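Local coordinates for extracellular solute-binding protein family 1 (Pseudothermotoga lettingae, PDB 5CI5) that probably serves an ABC transporter as its extracellular sugar-binding component and binds alpha-D-tagatopyranose, at residues Y321-E333 with P340-A352. Residues are numbered along the deposited sequence; the frame is centred on the assembly and turned at random.
Sequences YLTSFDVWMKWVE and PTRMDVCKKSKLA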
ATOM      1  N   TYR A 321       8.199 -20.565   6.352  1.00 12.23           N
ATOM      2  CA  TYR A 321       7.669 -20.500   7.704  1.00 13.90           C
ATOM      3  C   TYR A 321       6.786 -19.262   7.890  1.00 11.30           C
ATOM      4  O   TYR A 321       5.660 -19.347   8.404  1.00 11.67           O
ATOM      5  CB  TYR A 321       8.809 -20.507   8.735  1.00 12.93           C
ATOM      6  CG  TYR A 321       8.396 -20.006  10.104  1.00 12.27           C
ATOM      7  CD1 TYR A 321       7.824 -20.850  11.051  1.00 28.25           C
ATOM      8  CD2 TYR A 321       8.548 -18.667  10.441  1.00 17.19           C
ATOM      9  CE1 TYR A 321       7.441 -20.355  12.308  1.00 22.31           C
ATOM     10  CE2 TYR A 321       8.164 -18.176  11.678  1.00 28.08           C
ATOM     11  CZ  TYR A 321       7.613 -19.016  12.603  1.00 25.97           C
ATOM     12  OH  TYR A 321       7.226 -18.496  13.841  1.00 31.40           O
ATOM     13  N   LEU A 322       7.291 -18.109   7.477  1.00  9.93           N
ATOM     14  CA  LEU A 322       6.551 -16.866   7.652  1.00 10.69           C
ATOM     15  C   LEU A 322       5.207 -16.845   6.928  1.00 11.22           C
ATOM     16  O   LEU A 322       4.297 -16.154   7.360  1.00 11.09           O
ATOM     17  CB  LEU A 322       7.376 -15.681   7.192  1.00 11.10           C
ATOM     18  CG  LEU A 322       8.574 -15.338   8.068  1.00  9.43           C
ATOM     19  CD1 LEU A 322       9.366 -14.250   7.441  1.00 11.66           C
ATOM     20  CD2 LEU A 322       8.129 -14.935   9.486  1.00 14.22           C
ATOM     21  N   THR A 323       5.099 -17.590   5.831  1.00 10.19           N
ATOM     22  CA  THR A 323       3.888 -17.596   5.029  1.00 10.06           C
ATOM     23  C   THR A 323       3.118 -18.901   5.237  1.00  9.03           C
ATOM     24  O   THR A 323       2.315 -19.275   4.391  1.00 10.58           O
ATOM     25  CB  THR A 323       4.219 -17.370   3.532  1.00 10.63           C
ATOM     26  OG1 THR A 323       5.302 -16.434   3.414  1.00  9.92           O
ATOM     27  CG2 THR A 323       3.024 -16.810   2.804  1.00 14.03           C
ATOM     28  N   SER A 324       3.348 -19.564   6.374  1.00 10.86           N
ATOM     29  CA  SER A 324       2.612 -20.777   6.730  1.00 13.87           C
ATOM     30  C   SER A 324       1.262 -20.456   7.359  1.00 11.21           C
ATOM     31  O   SER A 324       1.014 -19.355   7.853  1.00 10.92           O
ATOM     32  CB  SER A 324       3.414 -21.653   7.694  1.00 12.32           C
ATOM     33  OG  SER A 324       3.550 -21.004   8.951  1.00 13.71           O
ATOM     34  N   PHE A 325       0.384 -21.441   7.319  1.00 12.51           N
ATOM     35  CA  PHE A 325      -0.946 -21.308   7.879  1.00 10.48           C
ATOM     36  C   PHE A 325      -0.880 -20.945   9.367  1.00  9.51           C
ATOM     37  O   PHE A 325      -1.540 -20.005   9.802  1.00 12.49           O
ATOM     38  CB  PHE A 325      -1.704 -22.619   7.653  1.00 12.08           C
ATOM     39  CG  PHE A 325      -3.112 -22.605   8.166  1.00 11.96           C
ATOM     40  CD1 PHE A 325      -4.131 -22.001   7.453  1.00 13.49           C
ATOM     41  CD2 PHE A 325      -3.415 -23.199   9.370  1.00 13.99           C
ATOM     42  CE1 PHE A 325      -5.435 -21.996   7.933  1.00 12.97           C
ATOM     43  CE2 PHE A 325      -4.714 -23.194   9.853  1.00 14.57           C
ATOM     44  CZ  PHE A 325      -5.719 -22.594   9.121  1.00 14.03           C
ATOM     45  N   ASP A 326      -0.102 -21.688  10.159  1.00 11.06           N
ATOM     46  CA  ASP A 326      -0.113 -21.467  11.606  1.00 12.91           C
ATOM     47  C   ASP A 326       0.357 -20.059  11.955  1.00 14.37           C
ATOM     48  O   ASP A 326      -0.223 -19.411  12.823  1.00 14.67           O
ATOM     49  CB  ASP A 326       0.743 -22.493  12.343  1.00 16.96           C
ATOM     50  CG  ASP A 326       0.117 -23.876  12.348  1.00 23.55           C
ATOM     51  OD1 ASP A 326      -1.104 -23.980  12.123  1.00 17.35           O
ATOM     52  OD2 ASP A 326       0.846 -24.858  12.617  1.00 21.27           O
ATOM     53  N   VAL A 327       1.401 -19.590  11.269  1.00 14.23           N
ATOM     54  CA  VAL A 327       1.964 -18.271  11.555  1.00  9.43           C
ATOM     55  C   VAL A 327       0.954 -17.195  11.213  1.00 12.27           C
ATOM     56  O   VAL A 327       0.736 -16.276  12.007  1.00 13.38           O
ATOM     57  CB  VAL A 327       3.305 -18.043  10.796  1.00 11.35           C
ATOM     58  CG1 VAL A 327       3.728 -16.589  10.828  1.00 12.48           C
ATOM     59  CG2 VAL A 327       4.391 -18.924  11.401  1.00 12.87           C
ATOM     60  N   TRP A 328       0.311 -17.306  10.051  1.00 10.17           N
ATOM     61  CA  TRP A 328      -0.614 -16.259   9.652  1.00 11.09           C
ATOM     62  C   TRP A 328      -1.907 -16.318  10.469  1.00 13.94           C
ATOM     63  O   TRP A 328      -2.473 -15.281  10.764  1.00 11.77           O
ATOM     64  CB  TRP A 328      -0.905 -16.303   8.152  1.00  9.74           C
ATOM     65  CG  TRP A 328      -0.226 -15.168   7.482  1.00 10.06           C
ATOM     66  CD1 TRP A 328       0.914 -15.225   6.709  1.00 14.44           C
ATOM     67  CD2 TRP A 328      -0.587 -13.788   7.554  1.00 10.90           C
ATOM     68  NE1 TRP A 328       1.254 -13.962   6.282  1.00 16.05           N
ATOM     69  CE2 TRP A 328       0.350 -13.065   6.787  1.00 11.96           C
ATOM     70  CE3 TRP A 328      -1.617 -13.094   8.176  1.00  9.52           C
ATOM     71  CZ2 TRP A 328       0.281 -11.679   6.630  1.00 11.22           C
ATOM     72  CZ3 TRP A 328      -1.688 -11.721   8.012  1.00 12.92           C
ATOM     73  CH2 TRP A 328      -0.729 -11.031   7.261  1.00 11.25           C
HETATM   74  N   MSE A 329      -2.360 -17.516  10.847  0.64 11.86           N
HETATM   75  CA  MSE A 329      -3.516 -17.610  11.734  0.64 12.09           C
HETATM   76  C   MSE A 329      -3.244 -16.874  13.049  0.64 11.59           C
HETATM   77  O   MSE A 329      -4.077 -16.105  13.540  0.64 12.50           O
HETATM   78  CB  MSE A 329      -3.883 -19.069  12.015  0.64 11.78           C
HETATM   79  CG  MSE A 329      -4.739 -19.678  10.941  0.64 16.06           C
HETATM   80 SE   MSE A 329      -6.536 -18.891  10.877  0.64 47.71          SE
HETATM   81  CE  MSE A 329      -7.435 -20.105  12.099  0.64 17.21           C
ATOM     82  N   LYS A 330      -2.073 -17.104  13.624  1.00 11.56           N
ATOM     83  CA  LYS A 330      -1.718 -16.452  14.864  1.00  9.81           C
ATOM     84  C   LYS A 330      -1.595 -14.947  14.699  1.00 13.59           C
ATOM     85  O   LYS A 330      -2.054 -14.173  15.550  1.00 17.41           O
ATOM     86  CB  LYS A 330      -0.419 -17.046  15.411  1.00 18.80           C
ATOM     87  CG  LYS A 330      -0.010 -16.470  16.764  1.00 25.24           C
ATOM     88  CD  LYS A 330       1.138 -17.248  17.351  1.00 30.97           C
ATOM     89  CE  LYS A 330       1.541 -16.720  18.721  1.00 45.83           C
ATOM     90  NZ  LYS A 330       2.693 -17.498  19.282  1.00 51.73           N
ATOM     91  N   TRP A 331      -0.983 -14.527  13.610  1.00 12.97           N
ATOM     92  CA  TRP A 331      -0.859 -13.101  13.320  1.00 12.58           C
ATOM     93  C   TRP A 331      -2.223 -12.415  13.257  1.00 15.11           C
ATOM     94  O   TRP A 331      -2.445 -11.398  13.909  1.00 14.18           O
ATOM     95  CB  TRP A 331      -0.102 -12.890  12.004  1.00 12.67           C
ATOM     96  CG  TRP A 331       0.223 -11.468  11.800  1.00 13.60           C
ATOM     97  CD1 TRP A 331      -0.653 -10.469  11.494  1.00 16.09           C
ATOM     98  CD2 TRP A 331       1.507 -10.866  11.907  1.00 10.52           C
ATOM     99  NE1 TRP A 331       0.012  -9.266  11.397  1.00 15.24           N
ATOM    100  CE2 TRP A 331       1.341  -9.484  11.654  1.00 12.47           C
ATOM    101  CE3 TRP A 331       2.786 -11.359  12.177  1.00 13.34           C
ATOM    102  CZ2 TRP A 331       2.410  -8.591  11.658  1.00 15.83           C
ATOM    103  CZ3 TRP A 331       3.847 -10.467  12.185  1.00 14.46           C
ATOM    104  CH2 TRP A 331       3.646  -9.096  11.937  1.00 15.13           C
ATOM    105  N   VAL A 332      -3.154 -12.968  12.490  1.00 12.84           N
ATOM    106  CA  VAL A 332      -4.493 -12.389  12.390  1.00 14.58           C
ATOM    107  C   VAL A 332      -5.227 -12.384  13.721  1.00 15.83           C
ATOM    108  O   VAL A 332      -5.917 -11.408  14.054  1.00 17.56           O
ATOM    109  CB  VAL A 332      -5.347 -13.150  11.361  1.00 21.34           C
ATOM    110  CG1 VAL A 332      -6.861 -12.878  11.576  1.00 25.90           C
ATOM    111  CG2 VAL A 332      -4.912 -12.747  10.005  1.00 19.40           C
ATOM    112  N   GLU A 333      -5.112 -13.483  14.459  1.00 15.89           N
ATOM    113  CA  GLU A 333      -5.754 -13.606  15.772  1.00 19.63           C
ATOM    114  C   GLU A 333      -5.320 -12.467  16.665  1.00 17.97           C
ATOM    115  O   GLU A 333      -6.131 -11.862  17.368  1.00 25.99           O
ATOM    116  CB  GLU A 333      -5.409 -14.952  16.447  1.00 28.25           C
ATOM    117  CG  GLU A 333      -5.310 -14.911  18.005  1.00 47.92           C
ATOM    118  CD  GLU A 333      -4.757 -16.205  18.644  1.00 61.04           C
ATOM    119  OE1 GLU A 333      -3.877 -16.883  18.051  1.00 55.86           O
ATOM    120  OE2 GLU A 333      -5.200 -16.540  19.766  1.00 63.97           O
ATOM    121  N   PRO A 340      -4.039 -11.469   5.060  1.00  7.75           N
ATOM    122  CA  PRO A 340      -3.176 -12.575   4.657  1.00  8.83           C
ATOM    123  C   PRO A 340      -3.210 -12.758   3.148  1.00  7.54           C
ATOM    124  O   PRO A 340      -4.272 -12.613   2.543  1.00  9.19           O
ATOM    125  CB  PRO A 340      -3.789 -13.809   5.357  1.00 11.99           C
ATOM    126  CG  PRO A 340      -4.728 -13.259   6.441  1.00 10.73           C
ATOM    127  CD  PRO A 340      -5.100 -11.876   6.011  1.00 10.59           C
ATOM    128  N   THR A 341      -2.069 -13.081   2.554  1.00  9.59           N
ATOM    129  CA  THR A 341      -2.034 -13.526   1.163  1.00  8.82           C
ATOM    130  C   THR A 341      -2.586 -14.947   0.994  1.00  9.86           C
ATOM    131  O   THR A 341      -2.874 -15.336  -0.121  1.00  9.59           O
ATOM    132  CB  THR A 341      -0.621 -13.485   0.598  1.00  9.74           C
ATOM    133  OG1 THR A 341       0.245 -14.316   1.386  1.00  9.25           O
ATOM    134  CG2 THR A 341      -0.123 -12.051   0.600  1.00  7.46           C
ATOM    135  N   ARG A 342      -2.725 -15.699   2.090  1.00  8.38           N
ATOM    136  CA  ARG A 342      -3.313 -17.047   2.050  1.00  6.49           C
ATOM    137  C   ARG A 342      -4.843 -17.021   2.167  1.00  9.60           C
ATOM    138  O   ARG A 342      -5.393 -16.490   3.130  1.00 10.61           O
ATOM    139  CB  ARG A 342      -2.781 -17.920   3.182  1.00  8.23           C
ATOM    140  CG  ARG A 342      -1.277 -18.233   3.170  1.00 12.55           C
ATOM    141  CD  ARG A 342      -0.931 -19.111   4.369  1.00 11.86           C
ATOM    142  NE  ARG A 342      -1.508 -20.446   4.174  1.00 10.66           N
ATOM    143  CZ  ARG A 342      -0.847 -21.544   3.839  1.00 11.34           C
ATOM    144  NH1 ARG A 342       0.472 -21.548   3.684  1.00 13.37           N
ATOM    145  NH2 ARG A 342      -1.529 -22.673   3.661  1.00 13.03           N
HETATM  146  N   MSE A 343      -5.503 -17.659   1.207  1.00  8.42           N
HETATM  147  CA  MSE A 343      -6.959 -17.760   1.167  1.00  9.01           C
HETATM  148  C   MSE A 343      -7.482 -18.539   2.371  1.00 11.83           C
HETATM  149  O   MSE A 343      -8.438 -18.103   3.014  1.00 12.98           O
HETATM  150  CB  MSE A 343      -7.418 -18.429  -0.121  1.00  9.88           C
HETATM  151  CG  MSE A 343      -7.229 -17.559  -1.318  1.00  8.82           C
HETATM  152 SE   MSE A 343      -8.097 -18.263  -2.898  0.71 15.09          SE
HETATM  153  CE  MSE A 343      -6.856 -19.693  -3.251  1.00 19.88           C
ATOM    154  N   ASP A 344      -6.844 -19.666   2.692  1.00  9.68           N
ATOM    155  CA  ASP A 344      -7.350 -20.489   3.793  1.00 11.47           C
ATOM    156  C   ASP A 344      -7.338 -19.712   5.120  1.00 15.15           C
ATOM    157  O   ASP A 344      -8.299 -19.807   5.868  1.00 12.80           O
ATOM    158  CB  ASP A 344      -6.606 -21.824   3.917  1.00 14.75           C
ATOM    159  CG  ASP A 344      -5.076 -21.705   3.957  1.00 15.22           C
ATOM    160  OD1 ASP A 344      -4.508 -20.585   4.045  1.00 13.14           O
ATOM    161  OD2 ASP A 344      -4.436 -22.793   3.922  1.00 14.43           O
ATOM    162  N   VAL A 345      -6.317 -18.898   5.398  1.00 11.86           N
ATOM    163  CA  VAL A 345      -6.339 -18.086   6.611  1.00 11.29           C
ATOM    164  C   VAL A 345      -7.438 -17.024   6.588  1.00 12.04           C
ATOM    165  O   VAL A 345      -8.113 -16.779   7.610  1.00 11.98           O
ATOM    166  CB  VAL A 345      -4.970 -17.416   6.839  1.00  9.63           C
ATOM    167  CG1 VAL A 345      -4.994 -16.522   8.033  1.00  9.86           C
ATOM    168  CG2 VAL A 345      -3.904 -18.472   7.018  1.00 17.19           C
ATOM    169  N   CYS A 346      -7.613 -16.374   5.438  1.00  9.13           N
ATOM    170  CA  CYS A 346      -8.663 -15.377   5.304  1.00 13.49           C
ATOM    171  C   CYS A 346     -10.034 -15.985   5.587  1.00 14.38           C
ATOM    172  O   CYS A 346     -10.884 -15.347   6.201  1.00 13.30           O
ATOM    173  CB  CYS A 346      -8.652 -14.773   3.903  1.00 12.42           C
ATOM    174  SG  CYS A 346      -7.261 -13.622   3.595  1.00 11.70           S
ATOM    175  N   LYS A 347     -10.226 -17.225   5.148  1.00 13.23           N
ATOM    176  CA  LYS A 347     -11.530 -17.867   5.169  1.00 13.43           C
ATOM    177  C   LYS A 347     -11.791 -18.530   6.515  1.00 14.38           C
ATOM    178  O   LYS A 347     -12.942 -18.609   6.963  1.00 16.70           O
ATOM    179  CB  LYS A 347     -11.637 -18.907   4.054  1.00 15.96           C
ATOM    180  CG  LYS A 347     -11.631 -18.319   2.640  1.00 12.30           C
ATOM    181  CD  LYS A 347     -11.342 -19.390   1.616  1.00 11.07           C
ATOM    182  CE  LYS A 347     -11.214 -18.811   0.205  1.00 12.25           C
ATOM    183  NZ  LYS A 347     -10.904 -19.910  -0.766  1.00 13.82           N
ATOM    184  N   LYS A 348     -10.729 -19.019   7.139  1.00 14.75           N
ATOM    185  CA  LYS A 348     -10.856 -19.834   8.352  1.00 17.14           C
ATOM    186  C   LYS A 348     -10.687 -19.008   9.609  1.00 16.60           C
ATOM    187  O   LYS A 348     -11.126 -19.434  10.671  1.00 19.33           O
ATOM    188  CB  LYS A 348      -9.856 -20.979   8.351  1.00 15.79           C
ATOM    189  CG  LYS A 348     -10.172 -22.039   7.282  1.00 16.47           C
ATOM    190  CD  LYS A 348      -9.263 -23.244   7.405  1.00 26.90           C
ATOM    191  CE  LYS A 348      -9.559 -24.305   6.364  1.00 37.65           C
ATOM    192  NZ  LYS A 348     -11.015 -24.577   6.230  1.00 40.87           N
ATOM    193  N   SER A 349     -10.054 -17.836   9.489  1.00 16.10           N
ATOM    194  CA  SER A 349      -9.915 -16.929  10.620  1.00 15.62           C
ATOM    195  C   SER A 349     -11.247 -16.250  10.893  1.00 18.03           C
ATOM    196  O   SER A 349     -12.222 -16.442  10.163  1.00 19.16           O
ATOM    197  CB  SER A 349      -8.838 -15.870  10.371  1.00 15.90           C
ATOM    198  OG  SER A 349      -9.272 -14.945   9.382  1.00 15.19           O
ATOM    199  N   LYS A 350     -11.291 -15.451  11.944  1.00 18.27           N
ATOM    200  CA  LYS A 350     -12.549 -14.803  12.273  1.00 30.88           C
ATOM    201  C   LYS A 350     -12.661 -13.437  11.591  1.00 23.10           C
ATOM    202  O   LYS A 350     -13.563 -12.679  11.902  1.00 20.58           O
ATOM    203  CB  LYS A 350     -12.698 -14.673  13.788  1.00 38.94           C
ATOM    204  CG  LYS A 350     -12.508 -16.001  14.561  1.00 41.53           C
ATOM    205  CD  LYS A 350     -13.690 -16.947  14.418  1.00 42.85           C
ATOM    206  CE  LYS A 350     -13.683 -18.022  15.522  1.00 46.51           C
ATOM    207  NZ  LYS A 350     -12.634 -19.056  15.312  1.00 44.79           N
ATOM    208  N   LEU A 351     -11.780 -13.139  10.635  1.00 18.48           N
ATOM    209  CA  LEU A 351     -11.855 -11.863   9.925  1.00 15.79           C
ATOM    210  C   LEU A 351     -13.251 -11.569   9.363  1.00 26.81           C
ATOM    211  O   LEU A 351     -13.788 -10.490   9.586  1.00 26.55           O
ATOM    212  CB  LEU A 351     -10.821 -11.806   8.798  1.00 14.44           C
ATOM    213  CG  LEU A 351      -9.373 -11.692   9.288  1.00 16.73           C
ATOM    214  CD1 LEU A 351      -8.436 -11.546   8.112  1.00 17.37           C
ATOM    215  CD2 LEU A 351      -9.156 -10.518  10.244  1.00 18.86           C
ATOM    216  N   ALA A 352     -13.854 -12.532   8.686  1.00 28.04           N
ATOM    217  CA  ALA A 352     -15.197 -12.348   8.118  1.00 39.17           C
ATOM    218  C   ALA A 352     -16.313 -11.963   9.118  1.00 40.66           C
ATOM    219  O   ALA A 352     -17.354 -11.448   8.701  1.00 31.64           O
ATOM    220  CB  ALA A 352     -15.609 -13.605   7.391  1.00 40.66           C
TER
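Val345 enters helix 325-333 as a knob into a hole formed by Phe325, Trp328, Met329 and Val332. Its CG2 lies 3.6 Å from Phe325 CD1, while CG1 rests over the helix backbone near Met329 N. Pro340 crosses one face of the Trp328 indole obliquely, its CA 3.7 Å from the centroid of the six-membered ring and almost on the normal, a CH-pi contact; the opposite face is taken by Trp331. Val332 uses both branches: CG2 meets Pro340 CG, whereas CG1, anti to the backbone N, faces Leu351 tip to tip, 3.6 Å from its CD2.

Farther out, Phe325 CD1 comes within 3.6 Å of Asp344 OD2, the ring and carboxylate planes 65° apart. Asp344 is gripped side-on by Arg342: NE bonds OD1 and NH2 bonds OD2, the latter at 2.9 Å, each through a syn lone pair. A bend at chi3 (70°) brings the guanidinium over Phe325 N and lets NH1 donate in its own plane to Thr323 O, 3.0 Å away, at the break between helices 312-322 and 325-335. Glu110 forms a salt bridge with the same nitrogen. A leucine in place of Arg342 would probably leave this carbonyl without its donor and both carboxylates without their cationic mate.

The general principle is an apolar knob-into-hole centre closed by a charge that bonds a helix-break carbonyl. Helices 325-333 and 343-348, crossing at -39° and linked through strand 339-340, pack beside the mixed sheet of a type 2 periplasmic-binding-protein fold, the side chain of Trp328 lying about 10 Å from the bound tagatose.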